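Local coordinates for protein putative dehydrogenase (Pseudomonas fluorescens, PDB 6UUG) that works as MsuC, the two-component flavin-dependent methanesulfinate monooxygenase of bacterial sulfur assimilation, and has an acyl-CoA dehydrogenase-like fold, at residues Val116-Arg121 with Cys246-Ile251; Gly163-Cys168 with Ala221-Val226; Glu49-Gly54 with Gly212-Asp217; Gln135-Gly140 with Asp173-Ile178; Glu315-Leu320 with Ala340-Thr345. All blocks are in the same frame, centred on the assembly; numbering follows the deposited sequence.

Five contacts sample the helical and β parts of an acyl-CoA dehydrogenase-like subunit. Interaction 1 is the hub. V116 CG1 meets I178 CD1 of interaction 4 at 3.7 Å, and L250 CB meets I343 CD1 of interaction 5 at 3.6 Å, so apolar packing runs from the β-region through helices 100-119 and 247-277 into the C-terminal helices. Interactions 2 and 4 belong to two separately counted sheets whose nearest atoms in these contacts are about 5 Å apart. Interaction 3 comes to about 6 Å from interaction 4, nearest atoms, but lies about 29 Å, centre to centre, from interactions 1 and 5. Interaction 2 adjoins interaction 3 in sequence.

Interaction 1: residues Val116-Arg121 with Cys246-Ile251; sequences VRLFSR and CLRPLI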
# COMPACT_ATOMS: atom_id res chain seq x y z
N VAL A 116 20.91 20.52 -29.19
CA VAL A 116 21.38 21.43 -30.24
C VAL A 116 20.29 21.64 -31.28
O VAL A 116 20.11 22.75 -31.81
CB VAL A 116 22.71 20.93 -30.87
CG1 VAL A 116 23.81 20.88 -29.84
CG2 VAL A 116 22.57 19.59 -31.56
N ARG A 117 19.49 20.60 -31.56
CA ARG A 117 18.43 20.72 -32.56
C ARG A 117 17.40 21.75 -32.14
O ARG A 117 16.93 22.55 -32.96
CB ARG A 117 17.77 19.36 -32.79
CG ARG A 117 16.46 19.41 -33.61
CD ARG A 117 16.75 19.81 -35.05
NE ARG A 117 15.53 19.95 -35.85
CZ ARG A 117 14.77 21.05 -35.90
NH1 ARG A 117 15.08 22.13 -35.19
NH2 ARG A 117 13.70 21.07 -36.68
N LEU A 118 17.04 21.77 -30.85
CA LEU A 118 15.96 22.63 -30.38
C LEU A 118 16.42 24.03 -29.99
O LEU A 118 15.62 24.97 -30.05
CB LEU A 118 15.27 21.98 -29.18
CG LEU A 118 14.46 20.71 -29.47
CD1 LEU A 118 14.02 20.06 -28.15
CD2 LEU A 118 13.25 21.02 -30.33
N PHE A 119 17.69 24.19 -29.59
CA PHE A 119 18.17 25.44 -28.99
C PHE A 119 19.01 26.30 -29.93
O PHE A 119 19.28 27.46 -29.58
CB PHE A 119 19.01 25.16 -27.74
CG PHE A 119 18.25 24.61 -26.56
CD1 PHE A 119 16.87 24.49 -26.57
CD2 PHE A 119 18.94 24.23 -25.42
CE1 PHE A 119 16.19 23.98 -25.47
CE2 PHE A 119 18.28 23.73 -24.30
CZ PHE A 119 16.90 23.60 -24.33
N SER A 120 19.45 25.80 -31.08
CA SER A 120 20.40 26.53 -31.91
C SER A 120 19.89 26.64 -33.35
O SER A 120 18.83 26.11 -33.70
CB SER A 120 21.79 25.88 -31.88
OG SER A 120 21.81 24.65 -32.59
N ARG A 121 20.66 27.33 -34.18
CA ARG A 121 20.30 27.62 -35.56
C ARG A 121 20.65 26.46 -36.49
O ARG A 121 21.59 25.71 -36.22
CB ARG A 121 21.02 28.89 -36.03
CG ARG A 121 20.68 30.13 -35.22
CD ARG A 121 21.56 31.31 -35.59
NE ARG A 121 22.83 31.31 -34.87
CZ ARG A 121 24.01 31.02 -35.42
NH1 ARG A 121 24.07 30.71 -36.71
NH2 ARG A 121 25.12 31.04 -34.69
N CYS A 246 10.76 23.98 -25.64
CA CYS A 246 10.42 23.45 -24.32
C CYS A 246 10.11 21.96 -24.35
O CYS A 246 9.78 21.40 -23.30
CB CYS A 246 9.24 24.23 -23.74
SG CYS A 246 9.73 25.91 -23.17
N LEU A 247 10.21 21.30 -25.51
CA LEU A 247 10.19 19.84 -25.49
C LEU A 247 11.45 19.25 -24.90
O LEU A 247 11.44 18.07 -24.52
CB LEU A 247 9.99 19.27 -26.89
CG LEU A 247 8.64 19.44 -27.57
CD1 LEU A 247 8.75 18.85 -28.98
CD2 LEU A 247 7.47 18.84 -26.81
N ARG A 248 12.54 20.01 -24.81
CA ARG A 248 13.80 19.43 -24.35
C ARG A 248 13.69 18.79 -22.97
O ARG A 248 14.11 17.63 -22.82
CB ARG A 248 14.91 20.50 -24.38
CG ARG A 248 16.33 19.93 -24.30
CD ARG A 248 16.84 19.77 -22.90
NE ARG A 248 18.20 19.24 -22.94
CZ ARG A 248 18.87 18.75 -21.90
NH1 ARG A 248 18.32 18.72 -20.69
NH2 ARG A 248 20.10 18.29 -22.08
N PRO A 249 13.16 19.45 -21.94
CA PRO A 249 13.05 18.75 -20.64
C PRO A 249 12.09 17.58 -20.68
O PRO A 249 12.28 16.62 -19.92
CB PRO A 249 12.57 19.86 -19.69
CG PRO A 249 11.89 20.86 -20.58
CD PRO A 249 12.69 20.84 -21.85
N LEU A 250 11.08 17.62 -21.55
CA LEU A 250 10.13 16.52 -21.64
C LEU A 250 10.77 15.29 -22.27
O LEU A 250 10.49 14.16 -21.86
CB LEU A 250 8.89 16.97 -22.41
CG LEU A 250 8.16 18.20 -21.86
CD1 LEU A 250 6.86 18.45 -22.61
CD2 LEU A 250 7.88 18.01 -20.36
N ILE A 251 11.64 15.49 -23.27
CA ILE A 251 12.42 14.39 -23.82
C ILE A 251 13.30 13.78 -22.73
O ILE A 251 13.40 12.55 -22.61
CB ILE A 251 13.24 14.86 -25.03
CG1 ILE A 251 12.29 15.20 -26.19
CG2 ILE A 251 14.26 13.79 -25.46
CD1 ILE A 251 12.95 16.06 -27.28
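The joint between the end of helix 100-119 and the first turn of helix 247-277 is an apolar seam in which L118 and F119 meet R248, with no hydrogen bond crossing it. L118 carries the larger share: its CD1 branch rests over the backbone of the opposing turn, 3.7 Å from R248 N. That same methyl touches the flanking side chains, lying 4.3 Å from L247 CB and 4.2 Å from I251 CD1. F119 uses the far end of its ring. Its CZ sits 3.7 Å from R248 CB in an oblique approach, and the two side chains cross at about a right angle. What the phenyl meets is therefore the aliphatic part of the arginine. With CG trans to the backbone N (chi1 -164°) and a bend at chi2 (-89°), R248 carries its methylenes obliquely past the CZ end of the ring and its polar end onward, where NE bonds to T115 OG1. Beyond the seam, S120 leaves the helix and returns OG to V116 O at 2.7 Å. W325 of helix 294-327 packs on L118, L247 and I251, L339 of helix 333-360 packs on L247, and F119 is hydrogen-bonded through its backbone to G238 in the loop following strand 221-228.

Interaction 2: residues Gly163-Cys168 with Ala221-Val226; sequences GKKSFC and ATFERV
G163 and F223 exchange both of their backbone bonds: G163 N donates to F223 O at 2.9 Å, on a lone pair, and F223 N reaches G163 O at 2.7 Å, nearly head-on to the carbonyl. Two residues on, K165 N gives to A221 O at 2.9 Å and K165 O receives A221 N at the same separation, 2.9 Å. These two hydrogen-bonded pairs flank the non-hydrogen-bonded pair K164-T222, the regular alternation of an antiparallel β-pair, here joining strand 164-165 to strand 221-228 in the five-stranded antiparallel sheet. G163 has phi 140°, a conformation in which any side chain would jam against the preceding carbonyl. On the K164-T222 face the two side chains lie alongside, pointing the same way, and a bend at chi4 (-60°) turns K164 NZ onto T222 OG1 at 2.8 Å. The same hydroxyl is also hydrogen-bonded to H205 NE2. A valine at T222 would probably leave both the ammonium of K164 and the imidazole of H205 without this partner. On the other face, K165 CD approaches F223 CE1 obliquely, while C168 SG packs 4.1 Å from A221 CB; strand 202-204 adds I202 against F223.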
# COMPACT_ATOMS: atom_id res chain seq x y z
N GLY A 163 35.34 26.85 -13.86
CA GLY A 163 34.70 26.39 -12.66
C GLY A 163 34.60 24.88 -12.65
O GLY A 163 35.23 24.19 -13.46
N LYS A 164 33.81 24.36 -11.73
CA LYS A 164 33.65 22.92 -11.57
C LYS A 164 32.21 22.51 -11.83
O LYS A 164 31.29 23.33 -11.71
CB LYS A 164 34.10 22.46 -10.18
CG LYS A 164 35.59 22.68 -9.93
CD LYS A 164 36.02 22.21 -8.56
CE LYS A 164 37.52 22.37 -8.37
NZ LYS A 164 38.31 21.60 -9.39
N LYS A 165 32.02 21.25 -12.22
CA LYS A 165 30.70 20.70 -12.49
C LYS A 165 30.66 19.26 -12.02
O LYS A 165 31.68 18.56 -12.01
CB LYS A 165 30.33 20.77 -13.98
CG LYS A 165 30.05 22.17 -14.49
CD LYS A 165 29.32 22.17 -15.84
CE LYS A 165 28.01 22.93 -15.72
NZ LYS A 165 27.13 22.36 -14.65
N SER A 166 29.47 18.82 -11.62
CA SER A 166 29.24 17.44 -11.21
C SER A 166 28.06 16.88 -11.99
O SER A 166 27.37 17.61 -12.72
CB SER A 166 28.99 17.34 -9.70
OG SER A 166 27.89 18.13 -9.32
N PHE A 167 27.82 15.58 -11.83
CA PHE A 167 26.76 14.86 -12.54
C PHE A 167 26.95 14.97 -14.05
O PHE A 167 26.03 15.36 -14.79
CB PHE A 167 25.37 15.36 -12.11
N CYS A 168 28.14 14.63 -14.51
CA CYS A 168 28.50 14.76 -15.93
C CYS A 168 28.30 13.44 -16.67
O CYS A 168 29.25 12.84 -17.20
CB CYS A 168 29.94 15.26 -16.05
SG CYS A 168 30.15 16.95 -15.48
N ALA A 221 33.88 17.34 -13.39
CA ALA A 221 34.74 17.97 -14.39
C ALA A 221 35.21 19.32 -13.88
O ALA A 221 34.50 19.99 -13.12
CB ALA A 221 34.02 18.15 -15.74
N THR A 222 36.42 19.70 -14.29
CA THR A 222 36.98 21.01 -14.01
C THR A 222 37.21 21.74 -15.33
O THR A 222 37.83 21.18 -16.24
CB THR A 222 38.30 20.90 -13.23
OG1 THR A 222 38.04 20.42 -11.90
CG2 THR A 222 38.99 22.26 -13.14
N PHE A 223 36.69 22.96 -15.43
CA PHE A 223 36.85 23.84 -16.58
C PHE A 223 37.86 24.93 -16.23
O PHE A 223 37.62 25.72 -15.32
CB PHE A 223 35.52 24.47 -16.99
CG PHE A 223 34.59 23.54 -17.72
CD1 PHE A 223 33.89 22.56 -17.04
CD2 PHE A 223 34.42 23.65 -19.09
CE1 PHE A 223 33.04 21.70 -17.72
CE2 PHE A 223 33.57 22.80 -19.77
CZ PHE A 223 32.88 21.83 -19.09
N GLU A 224 38.97 24.98 -16.97
CA GLU A 224 40.03 25.95 -16.74
C GLU A 224 40.16 26.83 -17.99
O GLU A 224 40.82 26.44 -18.95
CB GLU A 224 41.35 25.25 -16.42
CG GLU A 224 42.43 26.19 -15.90
CD GLU A 224 42.14 26.65 -14.48
OE1 GLU A 224 42.14 25.80 -13.57
OE2 GLU A 224 41.89 27.87 -14.29
N ARG A 225 39.53 28.01 -17.95
CA ARG A 225 39.56 28.97 -19.06
C ARG A 225 39.26 28.29 -20.40
O ARG A 225 39.98 28.45 -21.39
CB ARG A 225 40.89 29.72 -19.11
CG ARG A 225 41.13 30.64 -17.92
CD ARG A 225 42.32 31.57 -18.13
NE ARG A 225 42.10 32.50 -19.24
CZ ARG A 225 42.83 32.52 -20.36
NH1 ARG A 225 43.83 31.66 -20.50
NH2 ARG A 225 42.56 33.39 -21.32
N VAL A 226 38.18 27.51 -20.43
CA VAL A 226 37.83 26.75 -21.63
C VAL A 226 37.19 27.69 -22.64
O VAL A 226 36.15 28.29 -22.36
CB VAL A 226 36.89 25.59 -21.30
CG1 VAL A 226 36.47 24.88 -22.58
CG2 VAL A 226 37.55 24.63 -20.32

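Interaction 3: residues Glu49-Gly54 with Gly212-Asp217; sequences ERDERG and GQRQTD
R214 and Q215, on a type I turn running from Q213 to T216, grip the C-terminal end of helix 32-53 through its backbone carbonyls. R214 works by the edge of its guanidinium. NE donates to D51 O at 2.8 Å, with the oxygen in the guanidinium plane, and NH2 reaches E52 O at a longer 3.3 Å, from above that carbonyl's plane. A bend at chi3 (43°) turns the group toward the helix end. Here packing is close: G54 CA lies 3.4 Å from R214 O, and a side chain on G54, which has positive phi, would collide with R214 NH2. A water is held in this packed part, donating to D51 OD1 and accepting from R214 N. The D51 carboxylate itself is bound by R375 and R381. Q215 fills the neighbouring position. Its NE2 gives to G54 O at 3.1 Å while OE1 receives R50 NH1 at 2.8 Å, the amide and guanidinium being nearly coplanar; R50 NE bonds to T46 OG1, and NH1 also forms a salt bridge with D99. Both ends of the amide are thus engaged, which fixes its rotation. The looser side lies beside the exposed R53, where a water accepts from Q215 NE2 at 2.8 Å and, weakly, from R53 NH2. A leucine at R214 would probably leave the carbonyls of D51 and E52 without these donors. A positive guanidinium set against the carbonyl end of a helix is likely to be electrostatically favourable.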
# COMPACT_ATOMS: atom_id res chain seq x y z
N GLU A 49 29.06 -8.68 -14.11
CA GLU A 49 30.45 -8.38 -13.77
C GLU A 49 30.74 -6.89 -13.87
O GLU A 49 31.52 -6.34 -13.08
CB GLU A 49 31.40 -9.17 -14.67
N ARG A 50 30.14 -6.21 -14.85
CA ARG A 50 30.42 -4.79 -15.03
C ARG A 50 29.69 -3.92 -14.00
O ARG A 50 30.14 -2.81 -13.70
CB ARG A 50 30.07 -4.35 -16.46
CG ARG A 50 30.96 -4.98 -17.52
CD ARG A 50 30.69 -4.45 -18.92
NE ARG A 50 29.47 -5.01 -19.50
CZ ARG A 50 28.31 -4.36 -19.59
NH1 ARG A 50 28.21 -3.11 -19.16
NH2 ARG A 50 27.26 -4.95 -20.13
N ASP A 51 28.55 -4.39 -13.48
CA ASP A 51 27.90 -3.68 -12.38
C ASP A 51 28.82 -3.63 -11.16
O ASP A 51 28.88 -2.62 -10.46
CB ASP A 51 26.57 -4.35 -12.04
CG ASP A 51 25.93 -3.78 -10.79
OD1 ASP A 51 25.36 -2.67 -10.86
OD2 ASP A 51 26.00 -4.45 -9.73
N GLU A 52 29.56 -4.71 -10.92
CA GLU A 52 30.54 -4.73 -9.84
C GLU A 52 31.74 -3.84 -10.16
O GLU A 52 32.17 -3.04 -9.32
CB GLU A 52 31.00 -6.17 -9.58
CG GLU A 52 32.22 -6.28 -8.67
CD GLU A 52 32.81 -7.67 -8.66
OE1 GLU A 52 32.27 -8.56 -9.36
OE2 GLU A 52 33.82 -7.89 -7.95
N ARG A 53 32.27 -3.94 -11.38
CA ARG A 53 33.50 -3.24 -11.73
C ARG A 53 33.30 -1.73 -11.76
O ARG A 53 34.17 -0.97 -11.31
CB ARG A 53 34.02 -3.74 -13.08
CG ARG A 53 35.04 -2.82 -13.73
CD ARG A 53 35.99 -3.57 -14.66
NE ARG A 53 35.40 -3.84 -15.97
CZ ARG A 53 34.82 -4.99 -16.32
NH1 ARG A 53 34.73 -5.98 -15.44
NH2 ARG A 53 34.33 -5.14 -17.54
N GLY A 54 32.16 -1.26 -12.29
CA GLY A 54 32.01 0.17 -12.46
C GLY A 54 32.92 0.66 -13.59
O GLY A 54 33.37 -0.10 -14.45
N GLY A 212 24.06 2.76 -7.72
CA GLY A 212 23.46 2.35 -8.96
C GLY A 212 23.99 3.19 -10.11
O GLY A 212 24.72 4.16 -9.91
N GLN A 213 23.58 2.81 -11.33
CA GLN A 213 24.03 3.50 -12.55
C GLN A 213 25.55 3.60 -12.60
O GLN A 213 26.11 4.64 -12.94
CB GLN A 213 23.40 4.89 -12.65
CG GLN A 213 21.90 4.89 -12.79
CD GLN A 213 21.43 4.07 -13.99
OE1 GLN A 213 21.22 2.86 -13.88
NE2 GLN A 213 21.25 4.73 -15.13
N ARG A 214 26.22 2.49 -12.29
CA ARG A 214 27.64 2.53 -11.97
C ARG A 214 28.55 2.65 -13.19
O ARG A 214 29.77 2.70 -13.02
CB ARG A 214 28.03 1.29 -11.15
CG ARG A 214 27.39 1.29 -9.76
CD ARG A 214 27.78 0.09 -8.91
NE ARG A 214 29.20 -0.24 -8.99
CZ ARG A 214 30.17 0.43 -8.38
NH1 ARG A 214 29.90 1.51 -7.64
NH2 ARG A 214 31.44 0.04 -8.52
N GLN A 215 28.00 2.72 -14.40
CA GLN A 215 28.83 2.87 -15.60
C GLN A 215 28.35 4.02 -16.47
O GLN A 215 28.57 4.02 -17.69
CB GLN A 215 28.87 1.56 -16.40
CG GLN A 215 29.64 0.43 -15.69
CD GLN A 215 30.03 -0.70 -16.62
OE1 GLN A 215 29.19 -1.28 -17.32
NE2 GLN A 215 31.33 -1.02 -16.66
N THR A 216 27.73 5.04 -15.87
CA THR A 216 27.32 6.25 -16.58
C THR A 216 28.34 7.38 -16.50
O THR A 216 28.10 8.44 -17.09
CB THR A 216 25.97 6.75 -16.04
OG1 THR A 216 26.07 7.02 -14.63
CG2 THR A 216 24.89 5.70 -16.28
N ASP A 217 29.46 7.20 -15.79
CA ASP A 217 30.52 8.21 -15.71
C ASP A 217 29.99 9.56 -15.21
O ASP A 217 30.45 10.61 -15.65
CB ASP A 217 31.22 8.39 -17.06
CG ASP A 217 31.87 7.12 -17.57
OD1 ASP A 217 32.55 6.43 -16.78
OD2 ASP A 217 31.69 6.80 -18.77
O HOH W 1 24.90 -0.07 -11.53
O HOH W 2 33.31 -2.39 -18.09

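Interaction 4: residues Gln135-Gly140 with Asp173-Ile178; sequences QNWFWG and DSQMLI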
# COMPACT_ATOMS: atom_id res chain seq x y z
N GLN A 135 30.77 10.16 -38.48
CA GLN A 135 31.90 9.73 -37.65
C GLN A 135 31.49 9.03 -36.35
O GLN A 135 32.37 8.73 -35.54
CB GLN A 135 32.78 10.94 -37.33
CG GLN A 135 33.13 11.77 -38.54
CD GLN A 135 33.91 13.01 -38.19
OE1 GLN A 135 33.70 14.08 -38.77
NE2 GLN A 135 34.83 12.88 -37.23
N ASN A 136 30.21 8.76 -36.14
CA ASN A 136 29.70 8.11 -34.92
C ASN A 136 30.25 8.78 -33.66
O ASN A 136 30.74 8.11 -32.74
CB ASN A 136 30.01 6.61 -34.91
CG ASN A 136 29.20 5.85 -35.94
OD1 ASN A 136 27.99 5.71 -35.82
ND2 ASN A 136 29.88 5.35 -36.96
N TRP A 137 30.15 10.11 -33.61
CA TRP A 137 30.47 10.85 -32.40
C TRP A 137 29.52 10.48 -31.27
O TRP A 137 28.30 10.44 -31.46
CB TRP A 137 30.36 12.35 -32.65
CG TRP A 137 31.44 12.97 -33.48
CD1 TRP A 137 32.58 12.38 -33.96
CD2 TRP A 137 31.47 14.33 -33.92
NE1 TRP A 137 33.32 13.30 -34.68
CE2 TRP A 137 32.65 14.50 -34.67
CE3 TRP A 137 30.61 15.42 -33.76
CZ2 TRP A 137 32.99 15.72 -35.26
CZ3 TRP A 137 30.95 16.63 -34.34
CH2 TRP A 137 32.13 16.77 -35.08
N PHE A 138 30.07 10.25 -30.08
CA PHE A 138 29.30 9.99 -28.86
C PHE A 138 29.21 11.30 -28.09
O PHE A 138 30.24 11.89 -27.75
CB PHE A 138 29.99 8.89 -28.03
CG PHE A 138 29.05 7.92 -27.33
CD1 PHE A 138 27.99 8.38 -26.56
CD2 PHE A 138 29.25 6.55 -27.44
CE1 PHE A 138 27.13 7.48 -25.90
CE2 PHE A 138 28.40 5.64 -26.80
CZ PHE A 138 27.34 6.10 -26.03
N TRP A 139 27.99 11.77 -27.83
CA TRP A 139 27.77 13.04 -27.15
C TRP A 139 27.51 12.80 -25.66
O TRP A 139 26.72 11.93 -25.30
CB TRP A 139 26.56 13.78 -27.74
CG TRP A 139 26.82 14.41 -29.09
CD1 TRP A 139 27.12 13.75 -30.25
CD2 TRP A 139 26.78 15.80 -29.41
NE1 TRP A 139 27.27 14.66 -31.28
CE2 TRP A 139 27.07 15.92 -30.79
CE3 TRP A 139 26.53 16.97 -28.67
CZ2 TRP A 139 27.12 17.15 -31.44
CZ3 TRP A 139 26.57 18.20 -29.32
CH2 TRP A 139 26.87 18.28 -30.69
N GLY A 140 28.17 13.60 -24.81
CA GLY A 140 28.05 13.46 -23.37
C GLY A 140 27.44 14.71 -22.73
O GLY A 140 27.24 15.74 -23.38
N ASP A 173 35.05 9.31 -22.50
CA ASP A 173 34.98 8.59 -23.78
C ASP A 173 33.93 9.21 -24.70
O ASP A 173 33.25 8.50 -25.45
CB ASP A 173 34.72 7.10 -23.55
CG ASP A 173 34.79 6.29 -24.83
OD1 ASP A 173 35.80 6.43 -25.57
OD2 ASP A 173 33.83 5.53 -25.10
N SER A 174 33.76 10.52 -24.65
CA SER A 174 32.83 11.19 -25.53
C SER A 174 33.59 12.08 -26.50
O SER A 174 34.75 12.44 -26.28
CB SER A 174 31.80 12.02 -24.75
OG SER A 174 32.37 13.21 -24.21
N GLN A 175 32.93 12.40 -27.61
CA GLN A 175 33.49 13.30 -28.62
C GLN A 175 33.00 14.73 -28.47
O GLN A 175 33.76 15.67 -28.73
CB GLN A 175 33.15 12.78 -30.02
CG GLN A 175 34.03 11.62 -30.50
CD GLN A 175 33.92 10.39 -29.63
OE1 GLN A 175 32.87 9.74 -29.55
NE2 GLN A 175 35.03 10.05 -28.95
N MET A 176 31.76 14.91 -28.04
CA MET A 176 31.18 16.23 -27.87
C MET A 176 30.48 16.28 -26.52
O MET A 176 30.01 15.25 -26.01
CB MET A 176 30.18 16.57 -28.99
CG MET A 176 30.80 16.72 -30.38
SD MET A 176 31.80 18.22 -30.53
CE MET A 176 30.57 19.51 -30.31
N LEU A 177 30.42 17.48 -25.94
CA LEU A 177 29.76 17.74 -24.67
C LEU A 177 28.79 18.91 -24.82
O LEU A 177 29.06 19.87 -25.56
CB LEU A 177 30.74 18.11 -23.55
CG LEU A 177 31.82 17.15 -23.09
CD1 LEU A 177 32.67 17.87 -22.06
CD2 LEU A 177 31.17 15.92 -22.49
N ILE A 178 27.68 18.82 -24.12
CA ILE A 178 26.81 19.96 -23.88
C ILE A 178 27.16 20.48 -22.49
O ILE A 178 26.95 19.80 -21.49
CB ILE A 178 25.33 19.58 -23.96
CG1 ILE A 178 24.99 18.97 -25.33
CG2 ILE A 178 24.46 20.78 -23.65
CD1 ILE A 178 24.75 20.00 -26.41
O HOH W 3 33.44 8.00 -32.23
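M176 serves two indoles at once, W137 and W139, at the start of a parallel strand pair. Strand 139-142 runs beside strand 176-183 in a three-stranded mixed sheet of the β-region, and W139 pairs with M176 as G140 pairs with L177. M176 CB stands over the centre of the W139 six-membered ring, 3.5 Å from its centroid and 13° off the normal, a CH-pi contact in which the two side chains lie alongside and point the same way. Its next carbon turns to the other indole, CG lying 3.6 Å from W137 CE3. Bends at chi2 (-71°) and chi3 (-64°) fold the thioether back, which gives Met-aromatic contacts: SD is 4.8 Å from the W137 six-ring centroid, obliquely, and farther above the W139 face. Backbone bonds set the register. G140 N donates to M176 O at 2.7 Å. Ahead of the regular pairing, F138 O takes Q175 N at 2.7 Å and a weak bond from M176 N. The side chain of Q175 doubles back to close this end, OE1 accepting F138 N at 2.9 Å on a lone pair, while R65 donates to the same oxygen. W139 NE1 is held by T132 and its ring meets H109. At the rim of that indole, I178 CD1 sits near the ring plane, 3.9 Å from W139 CZ3.

Interaction 5: residues Glu315-Leu320 with Ala340-Thr345; sequences ERAAAL and ATAIAT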
# COMPACT_ATOMS: atom_id res chain seq x y z
N GLU A 315 3.91 4.23 -23.38
CA GLU A 315 3.76 4.22 -24.83
C GLU A 315 2.82 5.32 -25.29
O GLU A 315 3.01 5.87 -26.39
CB GLU A 315 3.28 2.84 -25.28
CG GLU A 315 4.39 1.82 -25.14
CD GLU A 315 3.95 0.38 -25.30
OE1 GLU A 315 2.73 0.12 -25.47
OE2 GLU A 315 4.84 -0.51 -25.26
N ARG A 316 1.82 5.67 -24.47
CA ARG A 316 0.97 6.79 -24.84
C ARG A 316 1.74 8.10 -24.81
O ARG A 316 1.60 8.93 -25.71
CB ARG A 316 -0.25 6.91 -23.93
CG ARG A 316 -1.00 8.17 -24.34
CD ARG A 316 -2.03 8.62 -23.46
NE ARG A 316 -1.56 8.87 -22.10
CZ ARG A 316 -2.42 9.16 -21.14
NH1 ARG A 316 -3.72 9.22 -21.45
NH2 ARG A 316 -2.00 9.38 -19.91
N ALA A 317 2.56 8.32 -23.78
CA ALA A 317 3.39 9.52 -23.76
C ALA A 317 4.33 9.57 -24.96
O ALA A 317 4.58 10.65 -25.52
CB ALA A 317 4.19 9.58 -22.45
N ALA A 318 4.88 8.42 -25.36
CA ALA A 318 5.80 8.42 -26.49
C ALA A 318 5.08 8.80 -27.77
O ALA A 318 5.62 9.56 -28.58
CB ALA A 318 6.47 7.05 -26.63
N ALA A 319 3.86 8.30 -27.98
CA ALA A 319 3.09 8.68 -29.17
C ALA A 319 2.79 10.18 -29.17
O ALA A 319 2.89 10.84 -30.21
CB ALA A 319 1.80 7.87 -29.24
N LEU A 320 2.41 10.73 -28.02
CA LEU A 320 2.14 12.16 -27.94
C LEU A 320 3.40 12.97 -28.21
O LEU A 320 3.32 14.05 -28.80
CB LEU A 320 1.57 12.53 -26.57
CG LEU A 320 0.16 12.03 -26.23
CD1 LEU A 320 -0.17 12.33 -24.78
CD2 LEU A 320 -0.85 12.71 -27.14
N ALA A 340 3.41 17.15 -21.30
CA ALA A 340 4.12 17.16 -20.02
C ALA A 340 3.35 16.40 -18.94
O ALA A 340 3.95 15.63 -18.17
CB ALA A 340 4.36 18.61 -19.58
N THR A 341 2.03 16.60 -18.87
CA THR A 341 1.21 15.87 -17.90
C THR A 341 1.23 14.37 -18.17
O THR A 341 1.36 13.57 -17.24
CB THR A 341 -0.22 16.41 -17.93
OG1 THR A 341 -0.21 17.79 -17.54
CG2 THR A 341 -1.11 15.63 -16.96
N ALA A 342 1.13 13.98 -19.44
CA ALA A 342 1.14 12.55 -19.77
C ALA A 342 2.47 11.90 -19.41
O ALA A 342 2.50 10.74 -18.97
CB ALA A 342 0.85 12.36 -21.27
N ILE A 343 3.58 12.60 -19.63
CA ILE A 343 4.90 12.05 -19.30
C ILE A 343 5.05 11.93 -17.78
O ILE A 343 5.56 10.93 -17.26
CB ILE A 343 6.02 12.93 -19.89
CG1 ILE A 343 6.05 12.81 -21.42
CG2 ILE A 343 7.37 12.53 -19.29
CD1 ILE A 343 6.86 13.97 -22.11
N ALA A 344 4.66 12.98 -17.06
CA ALA A 344 4.80 12.92 -15.60
C ALA A 344 3.94 11.81 -15.01
O ALA A 344 4.36 11.14 -14.06
CB ALA A 344 4.41 14.26 -14.97
N THR A 345 2.75 11.59 -15.59
CA THR A 345 1.89 10.51 -15.14
C THR A 345 2.57 9.16 -15.34
O THR A 345 2.59 8.31 -14.43
CB THR A 345 0.57 10.56 -15.92
OG1 THR A 345 -0.12 11.79 -15.61
CG2 THR A 345 -0.33 9.40 -15.57
O HOH W 4 0.89 8.84 -20.27
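A317 and A342 put small side chains where helix 294-327 meets helix 333-360, and their segments run antiparallel, the axes 154° apart and 8.7 Å at closest approach. Along 340-345, A340 comes first and turns to L250 of helix 247-277 instead of to the partner helix. T341 likewise packs elsewhere, on L399 and W402 of helix 392-405 and on W304 of the second subunit. A342 is the centre of the contact. Its CB receives the L320 CD1 branch at 3.7 Å and lies obliquely beside the R316 guanidinium, 4.3 Å from NE. Its carbonyl is drawn in too: a water donates to A342 O at 2.8 Å and accepts from R316 NH2 at 3.0 Å, sitting in the guanidinium plane at its edge. R316 NH2 also forms a salt bridge with E308 of the second subunit, so this arginine serves both the helix pair and the subunit interface. I343 follows, and its CG1 lies 3.9 Å from A317 CB, at the level where the CA atoms of the two segments are nearest, A317 CA to I343 CA being 5.3 Å. T345 points toward the partner but bonds within its own helix, OG1 to T341 O at 2.8 Å. The helices meet here through alanines; long antiparallel helices such as these are characteristic of the C-terminal helical bundle of the acyl-CoA dehydrogenase fold, through which its subunits associate.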